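Side-chain contacts in folylpolyglutamate synthase protein FOLC (Mycobacterium tuberculosis, PDB 2VOS), which probably uses ATP to join L-glutamate to dihydropteroate, forming dihydrofolate, and then to lengthen the gamma-glutamyl tail of tetrahydrofolate: residues Ala363-Ala367 and His368-Phe372; Ala392-Glu395 and Pro396-Ser400; Ala257-Asp260 and Ser261-Val265; Gln320-Gly323 and Asp324-Arg327. One frame throughout, in Å; residues are numbered along the deposited sequence.

Contact 1: residues Ala363-Ala367 and His368-Phe372; sequences AQTLA and HEFDF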
ATOM      1  N   ALA A 363     -12.263  10.981   0.545  1.00 42.87           N
ATOM      2  CA  ALA A 363     -13.278  12.052   0.611  1.00 42.15           C
ATOM      3  C   ALA A 363     -14.349  11.642   1.637  1.00 42.86           C
ATOM      4  O   ALA A 363     -14.775  12.459   2.472  1.00 42.96           O
ATOM      5  CB  ALA A 363     -13.933  12.277  -0.790  1.00 42.77           C
ATOM      6  N   GLN A 364     -14.784  10.377   1.595  1.00 42.22           N
ATOM      7  CA  GLN A 364     -15.818   9.946   2.520  1.00 43.23           C
ATOM      8  C   GLN A 364     -15.349  10.056   3.984  1.00 42.12           C
ATOM      9  O   GLN A 364     -16.150  10.425   4.869  1.00 40.99           O
ATOM     10  CB  GLN A 364     -16.212   8.516   2.268  1.00 44.10           C
ATOM     11  CG  GLN A 364     -17.110   8.361   1.055  1.00 53.22           C
ATOM     12  CD  GLN A 364     -17.411   6.903   0.830  1.00 62.93           C
ATOM     13  OE1 GLN A 364     -18.168   6.307   1.603  1.00 67.43           O
ATOM     14  NE2 GLN A 364     -16.776   6.296  -0.182  1.00 64.45           N
ATOM     15  N   THR A 365     -14.091   9.685   4.225  1.00 41.03           N
ATOM     16  CA  THR A 365     -13.518   9.741   5.571  1.00 41.17           C
ATOM     17  C   THR A 365     -13.455  11.195   6.080  1.00 41.41           C
ATOM     18  O   THR A 365     -13.825  11.491   7.242  1.00 42.22           O
ATOM     19  CB  THR A 365     -12.114   9.127   5.577  1.00 41.59           C
ATOM     20  OG1 THR A 365     -12.188   7.788   5.067  1.00 43.32           O
ATOM     21  CG2 THR A 365     -11.526   9.052   7.044  1.00 39.80           C
ATOM     22  N   LEU A 366     -12.999  12.112   5.236  1.00 39.76           N
ATOM     23  CA  LEU A 366     -12.894  13.511   5.605  1.00 41.55           C
ATOM     24  C   LEU A 366     -14.264  14.092   5.968  1.00 41.74           C
ATOM     25  O   LEU A 366     -14.395  14.867   6.912  1.00 42.50           O
ATOM     26  CB  LEU A 366     -12.299  14.344   4.441  1.00 41.88           C
ATOM     27  CG  LEU A 366     -10.812  14.083   4.163  1.00 43.06           C
ATOM     28  CD1 LEU A 366     -10.448  14.651   2.785  1.00 41.22           C
ATOM     29  CD2 LEU A 366      -9.901  14.610   5.298  1.00 43.86           C
ATOM     30  N   ALA A 367     -15.294  13.662   5.242  1.00 42.96           N
ATOM     31  CA  ALA A 367     -16.661  14.149   5.434  1.00 42.92           C
ATOM     32  C   ALA A 367     -17.377  13.456   6.617  1.00 43.15           C
ATOM     33  O   ALA A 367     -18.204  14.067   7.334  1.00 43.41           O
ATOM     34  CB  ALA A 367     -17.448  13.937   4.141  1.00 42.37           C
ATOM     35  N   HIS A 368     -17.091  12.180   6.812  1.00 42.05           N
ATOM     36  CA  HIS A 368     -17.812  11.432   7.807  1.00 41.30           C
ATOM     37  C   HIS A 368     -17.195  11.379   9.194  1.00 42.18           C
ATOM     38  O   HIS A 368     -17.911  11.162  10.155  1.00 43.50           O
ATOM     39  CB  HIS A 368     -18.012   9.993   7.339  1.00 41.59           C
ATOM     40  CG  HIS A 368     -18.794   9.870   6.071  1.00 40.88           C
ATOM     41  ND1 HIS A 368     -18.790   8.717   5.314  1.00 40.23           N
ATOM     42  CD2 HIS A 368     -19.631  10.730   5.445  1.00 44.09           C
ATOM     43  CE1 HIS A 368     -19.576   8.885   4.265  1.00 43.81           C
ATOM     44  NE2 HIS A 368     -20.106  10.090   4.333  1.00 43.81           N
ATOM     45  N   GLU A 369     -15.893  11.557   9.314  1.00 40.60           N
ATOM     46  CA  GLU A 369     -15.221  11.275  10.541  1.00 42.08           C
ATOM     47  C   GLU A 369     -14.623  12.538  11.130  1.00 42.78           C
ATOM     48  O   GLU A 369     -14.003  12.505  12.164  1.00 43.71           O
ATOM     49  CB  GLU A 369     -14.124  10.210  10.289  1.00 41.08           C
ATOM     50  CG  GLU A 369     -14.756   8.897   9.831  1.00 42.79           C
ATOM     51  CD  GLU A 369     -13.815   7.660   9.842  1.00 42.00           C
ATOM     52  OE1 GLU A 369     -12.746   7.618  10.501  1.00 39.13           O
ATOM     53  OE2 GLU A 369     -14.249   6.672   9.229  1.00 39.78           O
ATOM     54  N   PHE A 370     -14.817  13.668  10.452  1.00 43.35           N
ATOM     55  CA  PHE A 370     -14.292  14.952  10.895  1.00 42.32           C
ATOM     56  C   PHE A 370     -15.352  15.977  10.597  1.00 44.03           C
ATOM     57  O   PHE A 370     -16.347  15.702   9.930  1.00 42.22           O
ATOM     58  CB  PHE A 370     -13.050  15.297  10.131  1.00 41.52           C
ATOM     59  CG  PHE A 370     -11.946  14.302  10.319  1.00 42.42           C
ATOM     60  CD1 PHE A 370     -11.041  14.435  11.359  1.00 42.43           C
ATOM     61  CD2 PHE A 370     -11.812  13.206   9.463  1.00 40.52           C
ATOM     62  CE1 PHE A 370     -10.013  13.497  11.567  1.00 44.47           C
ATOM     63  CE2 PHE A 370     -10.775  12.271   9.686  1.00 39.33           C
ATOM     64  CZ  PHE A 370      -9.904  12.419  10.732  1.00 39.59           C
ATOM     65  N   ASP A 371     -15.156  17.173  11.099  1.00 46.41           N
ATOM     66  CA  ASP A 371     -16.132  18.226  10.866  1.00 48.36           C
ATOM     67  C   ASP A 371     -15.368  19.456  10.415  1.00 48.42           C
ATOM     68  O   ASP A 371     -15.217  20.400  11.193  1.00 48.59           O
ATOM     69  CB  ASP A 371     -16.845  18.549  12.172  1.00 49.40           C
ATOM     70  CG  ASP A 371     -18.024  19.500  11.964  1.00 53.77           C
ATOM     71  OD1 ASP A 371     -18.360  19.837  10.781  1.00 55.39           O
ATOM     72  OD2 ASP A 371     -18.624  19.859  12.997  1.00 58.09           O
ATOM     73  N   PHE A 372     -14.847  19.438   9.194  1.00 48.42           N
ATOM     74  CA  PHE A 372     -14.043  20.566   8.740  1.00 48.34           C
ATOM     75  C   PHE A 372     -14.981  21.601   8.175  1.00 49.06           C
ATOM     76  O   PHE A 372     -16.002  21.247   7.581  1.00 49.42           O
ATOM     77  CB  PHE A 372     -13.070  20.107   7.673  1.00 48.53           C
ATOM     78  CG  PHE A 372     -11.948  19.290   8.224  1.00 48.43           C
ATOM     79  CD1 PHE A 372     -11.870  17.934   7.980  1.00 47.82           C
ATOM     80  CD2 PHE A 372     -10.992  19.886   9.001  1.00 48.23           C
ATOM     81  CE1 PHE A 372     -10.826  17.177   8.508  1.00 46.29           C
ATOM     82  CE2 PHE A 372      -9.935  19.119   9.550  1.00 50.52           C
ATOM     83  CZ  PHE A 372      -9.876  17.768   9.307  1.00 47.63           C
TER
HETATM   84  O   HOH W   1     -15.719  17.129   7.451  1.00 37.66           O
HETATM   85  O   HOH W   2     -18.138  16.485   8.215  1.00 56.21           O

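Contact 2: residues Ala392-Glu395 and Pro396-Ser400; sequences AALE and PVFDS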
ATOM      1  N   ALA A 392     -12.781  14.060  -9.452  1.00 41.39           N
ATOM      2  CA  ALA A 392     -14.241  14.000  -9.297  1.00 40.97           C
ATOM      3  C   ALA A 392     -14.621  13.470  -7.883  1.00 41.10           C
ATOM      4  O   ALA A 392     -15.599  13.914  -7.299  1.00 40.10           O
ATOM      5  CB  ALA A 392     -14.857  13.137 -10.385  1.00 40.41           C
ATOM      6  N   ALA A 393     -13.795  12.601  -7.311  1.00 40.18           N
ATOM      7  CA  ALA A 393     -14.063  12.064  -5.986  1.00 42.37           C
ATOM      8  C   ALA A 393     -13.742  13.105  -4.925  1.00 42.82           C
ATOM      9  O   ALA A 393     -14.349  13.112  -3.838  1.00 42.77           O
ATOM     10  CB  ALA A 393     -13.204  10.781  -5.716  1.00 43.26           C
ATOM     11  N   LEU A 394     -12.802  14.007  -5.217  1.00 43.21           N
ATOM     12  CA  LEU A 394     -12.342  14.956  -4.186  1.00 43.29           C
ATOM     13  C   LEU A 394     -13.059  16.288  -4.260  1.00 44.25           C
ATOM     14  O   LEU A 394     -13.073  17.055  -3.275  1.00 43.14           O
ATOM     15  CB  LEU A 394     -10.824  15.178  -4.279  1.00 44.72           C
ATOM     16  CG  LEU A 394     -10.077  13.864  -4.014  1.00 46.69           C
ATOM     17  CD1 LEU A 394      -8.549  13.956  -4.286  1.00 50.16           C
ATOM     18  CD2 LEU A 394     -10.363  13.413  -2.605  1.00 50.73           C
ATOM     19  N   GLU A 395     -13.659  16.583  -5.420  1.00 44.02           N
ATOM     20  CA  GLU A 395     -14.309  17.905  -5.581  1.00 44.72           C
ATOM     21  C   GLU A 395     -15.377  18.204  -4.539  1.00 44.80           C
ATOM     22  O   GLU A 395     -15.508  19.336  -4.117  1.00 45.77           O
ATOM     23  CB  GLU A 395     -14.895  18.070  -6.980  1.00 44.58           C
ATOM     24  CG  GLU A 395     -15.439  19.488  -7.211  1.00 47.23           C
ATOM     25  CD  GLU A 395     -16.888  19.635  -6.764  1.00 46.58           C
ATOM     26  OE1 GLU A 395     -17.520  18.590  -6.569  1.00 45.41           O
ATOM     27  OE2 GLU A 395     -17.379  20.778  -6.613  1.00 45.81           O
ATOM     28  N   PRO A 396     -16.180  17.196  -4.147  1.00 45.13           N
ATOM     29  CA  PRO A 396     -17.173  17.466  -3.111  1.00 45.26           C
ATOM     30  C   PRO A 396     -16.592  17.812  -1.718  1.00 46.09           C
ATOM     31  O   PRO A 396     -17.336  18.297  -0.859  1.00 46.09           O
ATOM     32  CB  PRO A 396     -17.963  16.153  -3.033  1.00 45.37           C
ATOM     33  CG  PRO A 396     -17.768  15.502  -4.409  1.00 46.14           C
ATOM     34  CD  PRO A 396     -16.307  15.819  -4.677  1.00 44.75           C
ATOM     35  N   VAL A 397     -15.296  17.633  -1.472  1.00 44.73           N
ATOM     36  CA  VAL A 397     -14.833  17.925  -0.125  1.00 45.56           C
ATOM     37  C   VAL A 397     -13.753  18.995  -0.046  1.00 45.54           C
ATOM     38  O   VAL A 397     -13.481  19.521   1.043  1.00 46.89           O
ATOM     39  CB  VAL A 397     -14.333  16.627   0.630  1.00 46.78           C
ATOM     40  CG1 VAL A 397     -15.507  15.745   0.992  1.00 47.67           C
ATOM     41  CG2 VAL A 397     -13.274  15.856  -0.237  1.00 45.80           C
ATOM     42  N   PHE A 398     -13.044  19.217  -1.139  1.00 44.30           N
ATOM     43  CA  PHE A 398     -11.993  20.247  -1.161  1.00 44.66           C
ATOM     44  C   PHE A 398     -12.645  21.552  -1.646  1.00 45.05           C
ATOM     45  O   PHE A 398     -13.075  21.678  -2.839  1.00 44.64           O
ATOM     46  CB  PHE A 398     -10.816  19.889  -2.114  1.00 44.15           C
ATOM     47  CG  PHE A 398      -9.943  18.698  -1.650  1.00 44.85           C
ATOM     48  CD1 PHE A 398     -10.046  18.202  -0.377  1.00 43.35           C
ATOM     49  CD2 PHE A 398      -8.961  18.157  -2.512  1.00 45.73           C
ATOM     50  CE1 PHE A 398      -9.248  17.162   0.050  1.00 43.58           C
ATOM     51  CE2 PHE A 398      -8.141  17.094  -2.106  1.00 46.38           C
ATOM     52  CZ  PHE A 398      -8.271  16.596  -0.821  1.00 44.55           C
ATOM     53  N   ASP A 399     -12.666  22.550  -0.770  1.00 44.15           N
ATOM     54  CA  ASP A 399     -13.158  23.866  -1.165  1.00 44.55           C
ATOM     55  C   ASP A 399     -12.316  24.420  -2.312  1.00 44.35           C
ATOM     56  O   ASP A 399     -12.836  25.086  -3.254  1.00 42.35           O
ATOM     57  CB  ASP A 399     -13.087  24.800   0.044  1.00 44.53           C
ATOM     58  CG  ASP A 399     -14.069  24.397   1.077  1.00 48.85           C
ATOM     59  OD1 ASP A 399     -15.249  24.792   0.884  1.00 49.81           O
ATOM     60  OD2 ASP A 399     -13.701  23.592   1.999  1.00 46.29           O
ATOM     61  N   SER A 400     -11.005  24.194  -2.223  1.00 43.18           N
ATOM     62  CA  SER A 400     -10.165  24.459  -3.384  1.00 44.03           C
ATOM     63  C   SER A 400      -8.999  23.529  -3.423  1.00 43.35           C
ATOM     64  O   SER A 400      -8.745  22.781  -2.467  1.00 42.98           O
ATOM     65  CB  SER A 400      -9.727  25.944  -3.484  1.00 44.49           C
ATOM     66  OG  SER A 400      -8.817  26.259  -2.470  1.00 50.23           O
TER

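Contact 3: residues Ala257-Asp260 and Ser261-Val265; sequences ARED and SEFAV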
ATOM      1  N   ALA A 257     -12.161 -17.982   1.813  1.00 40.90           N
ATOM      2  CA  ALA A 257     -12.887 -17.249   2.848  1.00 40.09           C
ATOM      3  C   ALA A 257     -13.190 -15.887   2.230  1.00 40.23           C
ATOM      4  O   ALA A 257     -12.262 -15.196   1.763  1.00 38.97           O
ATOM      5  CB  ALA A 257     -11.972 -17.081   4.091  1.00 39.44           C
ATOM      6  N   ARG A 258     -14.446 -15.455   2.278  1.00 39.57           N
ATOM      7  CA  ARG A 258     -14.811 -14.226   1.562  1.00 39.95           C
ATOM      8  C   ARG A 258     -15.415 -13.234   2.514  1.00 40.45           C
ATOM      9  O   ARG A 258     -16.293 -13.620   3.298  1.00 39.65           O
ATOM     10  CB  ARG A 258     -15.884 -14.521   0.506  1.00 39.58           C
ATOM     11  CG  ARG A 258     -15.402 -15.415  -0.596  1.00 42.88           C
ATOM     12  CD  ARG A 258     -16.612 -16.093  -1.312  1.00 49.12           C
ATOM     13  NE  ARG A 258     -17.293 -16.987  -0.382  1.00 50.38           N
ATOM     14  CZ  ARG A 258     -18.516 -17.486  -0.569  1.00 54.88           C
ATOM     15  NH1 ARG A 258     -19.209 -17.183  -1.671  1.00 52.70           N
ATOM     16  NH2 ARG A 258     -19.040 -18.297   0.348  1.00 52.97           N
ATOM     17  N   GLU A 259     -15.043 -11.954   2.397  1.00 39.58           N
ATOM     18  CA  GLU A 259     -15.689 -10.958   3.264  1.00 40.55           C
ATOM     19  C   GLU A 259     -17.143 -10.993   3.061  1.00 41.63           C
ATOM     20  O   GLU A 259     -17.615 -11.223   1.938  1.00 40.38           O
ATOM     21  CB  GLU A 259     -15.128  -9.527   3.113  1.00 41.60           C
ATOM     22  CG  GLU A 259     -15.685  -8.606   4.216  1.00 41.48           C
ATOM     23  CD  GLU A 259     -15.039  -7.227   4.169  1.00 47.07           C
ATOM     24  OE1 GLU A 259     -14.136  -7.090   3.315  1.00 43.90           O
ATOM     25  OE2 GLU A 259     -15.422  -6.317   4.956  1.00 43.78           O
ATOM     26  N   ASP A 260     -17.878 -10.865   4.169  1.00 43.12           N
ATOM     27  CA  ASP A 260     -19.354 -10.894   4.181  1.00 43.93           C
ATOM     28  C   ASP A 260     -19.944 -12.262   3.993  1.00 44.94           C
ATOM     29  O   ASP A 260     -21.162 -12.396   3.885  1.00 45.37           O
ATOM     30  CB  ASP A 260     -19.973  -9.911   3.171  1.00 44.95           C
ATOM     31  CG  ASP A 260     -19.590  -8.449   3.474  1.00 47.18           C
ATOM     32  OD1 ASP A 260     -19.543  -8.070   4.633  1.00 46.43           O
ATOM     33  OD2 ASP A 260     -19.252  -7.682   2.565  1.00 52.40           O
ATOM     34  N   SER A 261     -19.110 -13.288   3.900  1.00 45.12           N
ATOM     35  CA  SER A 261     -19.630 -14.672   3.984  1.00 44.80           C
ATOM     36  C   SER A 261     -18.962 -15.449   5.133  1.00 44.73           C
ATOM     37  O   SER A 261     -19.648 -16.042   5.956  1.00 45.50           O
ATOM     38  CB  SER A 261     -19.384 -15.458   2.708  1.00 45.43           C
ATOM     39  OG  SER A 261     -20.194 -15.019   1.648  1.00 46.34           O
ATOM     40  N   GLU A 262     -17.627 -15.481   5.142  1.00 43.45           N
ATOM     41  CA  GLU A 262     -16.889 -16.233   6.140  1.00 42.79           C
ATOM     42  C   GLU A 262     -16.405 -15.319   7.241  1.00 41.83           C
ATOM     43  O   GLU A 262     -16.086 -15.792   8.298  1.00 42.84           O
ATOM     44  CB  GLU A 262     -15.679 -16.969   5.511  1.00 42.88           C
ATOM     45  CG  GLU A 262     -16.016 -18.264   4.727  1.00 41.68           C
ATOM     46  CD  GLU A 262     -16.825 -18.005   3.454  1.00 45.10           C
ATOM     47  OE1 GLU A 262     -16.359 -17.229   2.605  1.00 45.14           O
ATOM     48  OE2 GLU A 262     -17.950 -18.559   3.305  1.00 45.23           O
ATOM     49  N   PHE A 263     -16.359 -14.014   6.996  1.00 40.81           N
ATOM     50  CA  PHE A 263     -15.946 -13.012   8.000  1.00 39.65           C
ATOM     51  C   PHE A 263     -16.534 -11.643   7.622  1.00 40.48           C
ATOM     52  O   PHE A 263     -16.923 -11.434   6.457  1.00 41.22           O
ATOM     53  CB  PHE A 263     -14.407 -12.926   8.111  1.00 39.75           C
ATOM     54  CG  PHE A 263     -13.722 -12.583   6.817  1.00 38.29           C
ATOM     55  CD1 PHE A 263     -13.368 -13.603   5.895  1.00 38.42           C
ATOM     56  CD2 PHE A 263     -13.388 -11.291   6.523  1.00 39.85           C
ATOM     57  CE1 PHE A 263     -12.692 -13.283   4.678  1.00 35.87           C
ATOM     58  CE2 PHE A 263     -12.731 -10.950   5.274  1.00 36.39           C
ATOM     59  CZ  PHE A 263     -12.404 -11.936   4.378  1.00 36.20           C
ATOM     60  N   ALA A 264     -16.593 -10.699   8.565  1.00 39.72           N
ATOM     61  CA  ALA A 264     -17.259  -9.401   8.289  1.00 39.84           C
ATOM     62  C   ALA A 264     -16.988  -8.394   9.376  1.00 39.84           C
ATOM     63  O   ALA A 264     -16.717  -8.764  10.516  1.00 40.98           O
ATOM     64  CB  ALA A 264     -18.797  -9.592   8.176  1.00 38.66           C
ATOM     65  N   VAL A 265     -17.069  -7.113   9.034  1.00 39.52           N
ATOM     66  CA  VAL A 265     -17.168  -6.090  10.060  1.00 39.21           C
ATOM     67  C   VAL A 265     -18.606  -6.103  10.568  1.00 40.26           C
ATOM     68  O   VAL A 265     -19.532  -5.863   9.797  1.00 40.27           O
ATOM     69  CB  VAL A 265     -16.939  -4.748   9.468  1.00 38.47           C
ATOM     70  CG1 VAL A 265     -17.069  -3.720  10.563  1.00 39.17           C
ATOM     71  CG2 VAL A 265     -15.527  -4.717   8.838  1.00 38.61           C
TER
HETATM   72  O   HOH W   3     -17.684  -6.721   6.164  1.00 32.23           O
HETATM   73  O   HOH W   4     -19.124 -12.394   0.165  1.00 45.57           O

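Contact 4: residues Gln320-Gly323 and Asp324-Arg327; sequences QLDG and DAVR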
ATOM      1  N   GLN A 320     -10.225 -20.173  18.094  1.00 46.32           N
ATOM      2  CA  GLN A 320     -10.101 -18.736  18.019  1.00 47.08           C
ATOM      3  C   GLN A 320      -8.698 -18.221  18.435  1.00 45.14           C
ATOM      4  O   GLN A 320      -8.081 -18.721  19.386  1.00 45.26           O
ATOM      5  CB  GLN A 320     -11.214 -18.113  18.894  1.00 48.61           C
ATOM      6  CG  GLN A 320     -11.523 -16.639  18.545  1.00 51.42           C
ATOM      7  CD  GLN A 320     -12.834 -16.141  19.194  1.00 58.99           C
ATOM      8  OE1 GLN A 320     -13.514 -16.876  19.929  1.00 59.58           O
ATOM      9  NE2 GLN A 320     -13.190 -14.886  18.908  1.00 60.60           N
ATOM     10  N   LEU A 321      -8.203 -17.186  17.775  1.00 44.75           N
ATOM     11  CA  LEU A 321      -6.954 -16.546  18.244  1.00 42.81           C
ATOM     12  C   LEU A 321      -7.213 -15.853  19.589  1.00 42.00           C
ATOM     13  O   LEU A 321      -8.307 -15.397  19.818  1.00 41.28           O
ATOM     14  CB  LEU A 321      -6.489 -15.493  17.237  1.00 42.99           C
ATOM     15  CG  LEU A 321      -6.101 -15.910  15.813  1.00 41.74           C
ATOM     16  CD1 LEU A 321      -5.740 -14.645  15.032  1.00 39.74           C
ATOM     17  CD2 LEU A 321      -4.946 -16.891  15.870  1.00 43.38           C
ATOM     18  N   ASP A 322      -6.213 -15.749  20.457  1.00 42.26           N
ATOM     19  CA  ASP A 322      -6.334 -15.001  21.735  1.00 42.96           C
ATOM     20  C   ASP A 322      -6.877 -13.603  21.439  1.00 42.46           C
ATOM     21  O   ASP A 322      -6.193 -12.852  20.776  1.00 43.26           O
ATOM     22  CB  ASP A 322      -4.940 -14.800  22.284  1.00 44.49           C
ATOM     23  CG  ASP A 322      -4.920 -14.100  23.621  1.00 48.39           C
ATOM     24  OD1 ASP A 322      -5.935 -13.544  24.089  1.00 52.05           O
ATOM     25  OD2 ASP A 322      -3.867 -14.197  24.264  1.00 56.13           O
ATOM     26  N   GLY A 323      -8.054 -13.240  21.946  1.00 41.59           N
ATOM     27  CA  GLY A 323      -8.626 -11.898  21.692  1.00 39.99           C
ATOM     28  C   GLY A 323      -7.780 -10.722  22.201  1.00 38.30           C
ATOM     29  O   GLY A 323      -7.771  -9.653  21.590  1.00 37.99           O
ATOM     30  N   ASP A 324      -7.067 -10.900  23.321  1.00 36.97           N
ATOM     31  CA  ASP A 324      -6.155  -9.837  23.800  1.00 36.29           C
ATOM     32  C   ASP A 324      -5.034  -9.596  22.797  1.00 36.75           C
ATOM     33  O   ASP A 324      -4.591  -8.459  22.631  1.00 36.93           O
ATOM     34  CB  ASP A 324      -5.525 -10.211  25.153  1.00 34.68           C
ATOM     35  CG  ASP A 324      -6.547 -10.226  26.284  1.00 36.13           C
ATOM     36  OD1 ASP A 324      -7.721  -9.823  26.050  1.00 35.88           O
ATOM     37  OD2 ASP A 324      -6.213 -10.616  27.420  1.00 30.34           O
ATOM     38  N   ALA A 325      -4.534 -10.664  22.156  1.00 35.30           N
ATOM     39  CA  ALA A 325      -3.443 -10.472  21.201  1.00 37.41           C
ATOM     40  C   ALA A 325      -3.980  -9.775  19.931  1.00 37.79           C
ATOM     41  O   ALA A 325      -3.336  -8.891  19.308  1.00 38.53           O
ATOM     42  CB  ALA A 325      -2.818 -11.849  20.843  1.00 38.10           C
ATOM     43  N   VAL A 326      -5.192 -10.162  19.521  1.00 38.62           N
ATOM     44  CA  VAL A 326      -5.805  -9.477  18.372  1.00 37.76           C
ATOM     45  C   VAL A 326      -6.020  -7.969  18.716  1.00 38.64           C
ATOM     46  O   VAL A 326      -5.740  -7.123  17.900  1.00 37.51           O
ATOM     47  CB  VAL A 326      -7.141 -10.115  18.019  1.00 39.61           C
ATOM     48  CG1 VAL A 326      -7.983  -9.220  17.084  1.00 39.61           C
ATOM     49  CG2 VAL A 326      -6.941 -11.627  17.493  1.00 37.13           C
ATOM     50  N   ARG A 327      -6.584  -7.650  19.884  1.00 38.79           N
ATOM     51  CA  ARG A 327      -6.753  -6.241  20.260  1.00 38.34           C
ATOM     52  C   ARG A 327      -5.410  -5.513  20.287  1.00 38.53           C
ATOM     53  O   ARG A 327      -5.300  -4.389  19.764  1.00 38.20           O
ATOM     54  CB  ARG A 327      -7.418  -6.121  21.605  1.00 38.21           C
ATOM     55  CG  ARG A 327      -8.928  -6.208  21.494  1.00 39.39           C
ATOM     56  CD  ARG A 327      -9.692  -6.109  22.842  1.00 39.90           C
ATOM     57  NE  ARG A 327      -9.508  -7.318  23.671  1.00 40.89           N
ATOM     58  CZ  ARG A 327     -10.192  -8.457  23.502  1.00 45.46           C
ATOM     59  NH1 ARG A 327      -9.938  -9.508  24.291  1.00 40.22           N
ATOM     60  NH2 ARG A 327     -11.116  -8.577  22.526  1.00 42.76           N
TER

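Contact 1: residues Ala363-Ala367 and His368-Phe372
With CG of His368 anti to its carbonyl carbon (chi1 -61°) and CG of Gln364 placed likewise (chi1 -77°), the imidazole and the glutamine chain run side by side and point the same way off the end of helix 356-368. CB of Gln364 comes within 3.9 Å of CE1 of His368, and one face of the ring lies over the Gln364 carbonyl, which also accepts His368 N at 2.8 Å. One residue on, Glu369 N repeats the helical bond to Thr365 O. Here CG2 of Thr365 meets CD of Glu369 at 3.9 Å, while the polar ends turn elsewhere: OG1 of Thr365 to the Ala361 carbonyl, and the Glu369 carboxylate to Arg268 and the amide of Gly295. Past the helix, Phe370 turns a ring edge to Thr365, Phe370 CD2 lying 3.5 Å from Thr365 O, and stacks edge-to-face with His294 and Phe349. CD2 of Leu366 touches CE1 of Phe372 at 4.2 Å. One water joins Leu366 O to Phe372 N, and a second lies between Ala367 O and Phe370 O. Water thus meets the carbonyls past the last helical bonds, while the C-H edge of Phe370, probably slightly positive, suits the already bonded Thr365 O.

Contact 2: residues Ala392-Glu395 and Pro396-Ser400
The carbonyl of Leu394 collects two amides as helix 387-394 gives way to loop, Phe398 N approaching nearly along the C=O axis at 3.0 Å and Val397 N from above the carbonyl plane at 2.9 Å. Between the helix and these donors sits Pro396, which has no N-H to give; its CD instead packs 3.3 Å from Ala392 O, where an amide would continue the helical pattern. The side chains of Leu394 and Phe398 then lie alongside each other. CB of Leu394 stands over a face of the phenyl ring, 4.3 Å from its centroid in a CH-pi contact, and CD1 reaches CE2 of Phe398 at 3.8 Å. On the polar side, Glu395 has CG anti to its backbone N (chi1 -174°) and a bend at chi2 (-88°), which folds OE1 back to 3.6 Å from CD of Pro396; OE2 makes a salt bridge with Arg429. Leu394 and Phe398 also pack against helix 356-368 and strand 464-469. This is a helix-to-strand connection of a beta-alpha-beta crossover, joining parallel neighbours 374-379 and 400-403 in the mixed sheet of the C-terminal glutamate ligase domain found throughout the Mur ligase family.

Contact 3: residues Ala257-Asp260 and Ser261-Val265
Arg258 and Ser261 close a type II beta turn, Ser261 N donating to Arg258 O at 2.9 Å, with Glu259 and Asp260 at its corners and Asp260 in the positive-phi position. The turn carries the chain from strand 255-258, an edge strand of the eight-stranded mixed sheet, into strand 264-271 of the three-stranded antiparallel sheet, all within the Mur ligase middle domain. Glu262 N adds a second bond to the same Arg258 carbonyl, in the carbonyl plane.

The tight part is built round Phe263. Its CG sits between the backbone N and the carbonyl carbon (chi1 58°), which lays the ring face on the turn: CA of Glu259 is 3.8 Å from the ring centroid, a CH-pi contact, and CB of Glu259 is 3.5 Å from CE2 of Phe263. Ala257 CB meets CE1 of Phe263 at 3.9 Å, while Val303, Leu304 and Ala307 of helix 296-312 also pack on the ring.

Asp260 and Ser261 lie on the exposed, looser side, where waters do much of the joining: one links Asp260 OD1 to Val265 N and to OE2 of the buried Glu259, another links Glu259 O with Ser261 OG. The two acids have further partners, Glu259 OE2 bonding to His300 and Asp260 OD2 forming a salt bridge with Arg236.

At the far end, Arg258 grips Glu262 side-on, guanidinium and carboxylate nearly coplanar, NE to OE1 at 3.1 Å and NH2 to OE2 at 3.2 Å. OE1 meets NE through its syn lone pair and, through its anti lone pair, takes Arg258 N at 2.6 Å.

Contact 4: residues Gln320-Gly323 and Asp324-Arg327
Asp322 O is held by two amides of the first helical turn: Val326 N lies in its carbonyl plane at 3.1 Å, in a fairly straight bond, and Ala325 N adds a weak one. The side chain of Asp322 serves the same turn. With CG anti to the backbone N (chi1 -177°), its OD1 swings over to Asp324 N at 3.0 Å, the donor meeting the oxygen from above the carboxylate plane. Asp322 is thus the N-cap of helix 323-331, and its negative charge would be expected to interact well with the positive end of the helix dipole. Just outside the cap, CB of Leu321 touches CG2 of Val326 at 3.9 Å, the two side chains crossing at about a right angle. Such an apolar pair, one residue before the cap and four after it, is a hydrophobic staple; Val309 of helix 296-312 packs on Leu321, and Tyr286 and Ile289 of strand 284-291 pack on Val326.

The outer face of the turn is ionic. Arg327, bent at chi3 (-71°), curls back until Gly323 O lies 3.3 Å above the centre of its guanidinium plane, while NH1 makes a salt bridge of 2.8 Å to OD1 of Asp324 within that plane. NH2 of Arg327 bonds to the Ser287 carbonyl. Asp324 and Asp322 bring their OD1 atoms to 4.6 Å, a repulsion probably eased by Arg327 and by a cobalt ion about 2 Å from the Asp324 side chain.

How the contacts relate
Along the chain the order is contact 3, contact 4, contact 1, contact 2, and the four divide into two groups. Contacts 1 and 2, centres 12 Å apart, belong to the C-terminal glutamate ligase domain and touch: helix 356-368 packs against the end of helix 387-394, with Ala363 CB 3.2 Å from Ala393 O and Leu366 CD1 3.9 Å from Phe398 CE1. Contacts 3 and 4, centres 18 Å apart, do not touch, but both lean on helix 296-312; contact 3 runs into strand 264-271, and strand 284-291 of the same antiparallel sheet packs on contact 4. Contacts 1 and 3 lie 26 Å apart between centres, each with a side chain within about 8 Å of ADP, consistent with a nucleotide held between the two domains.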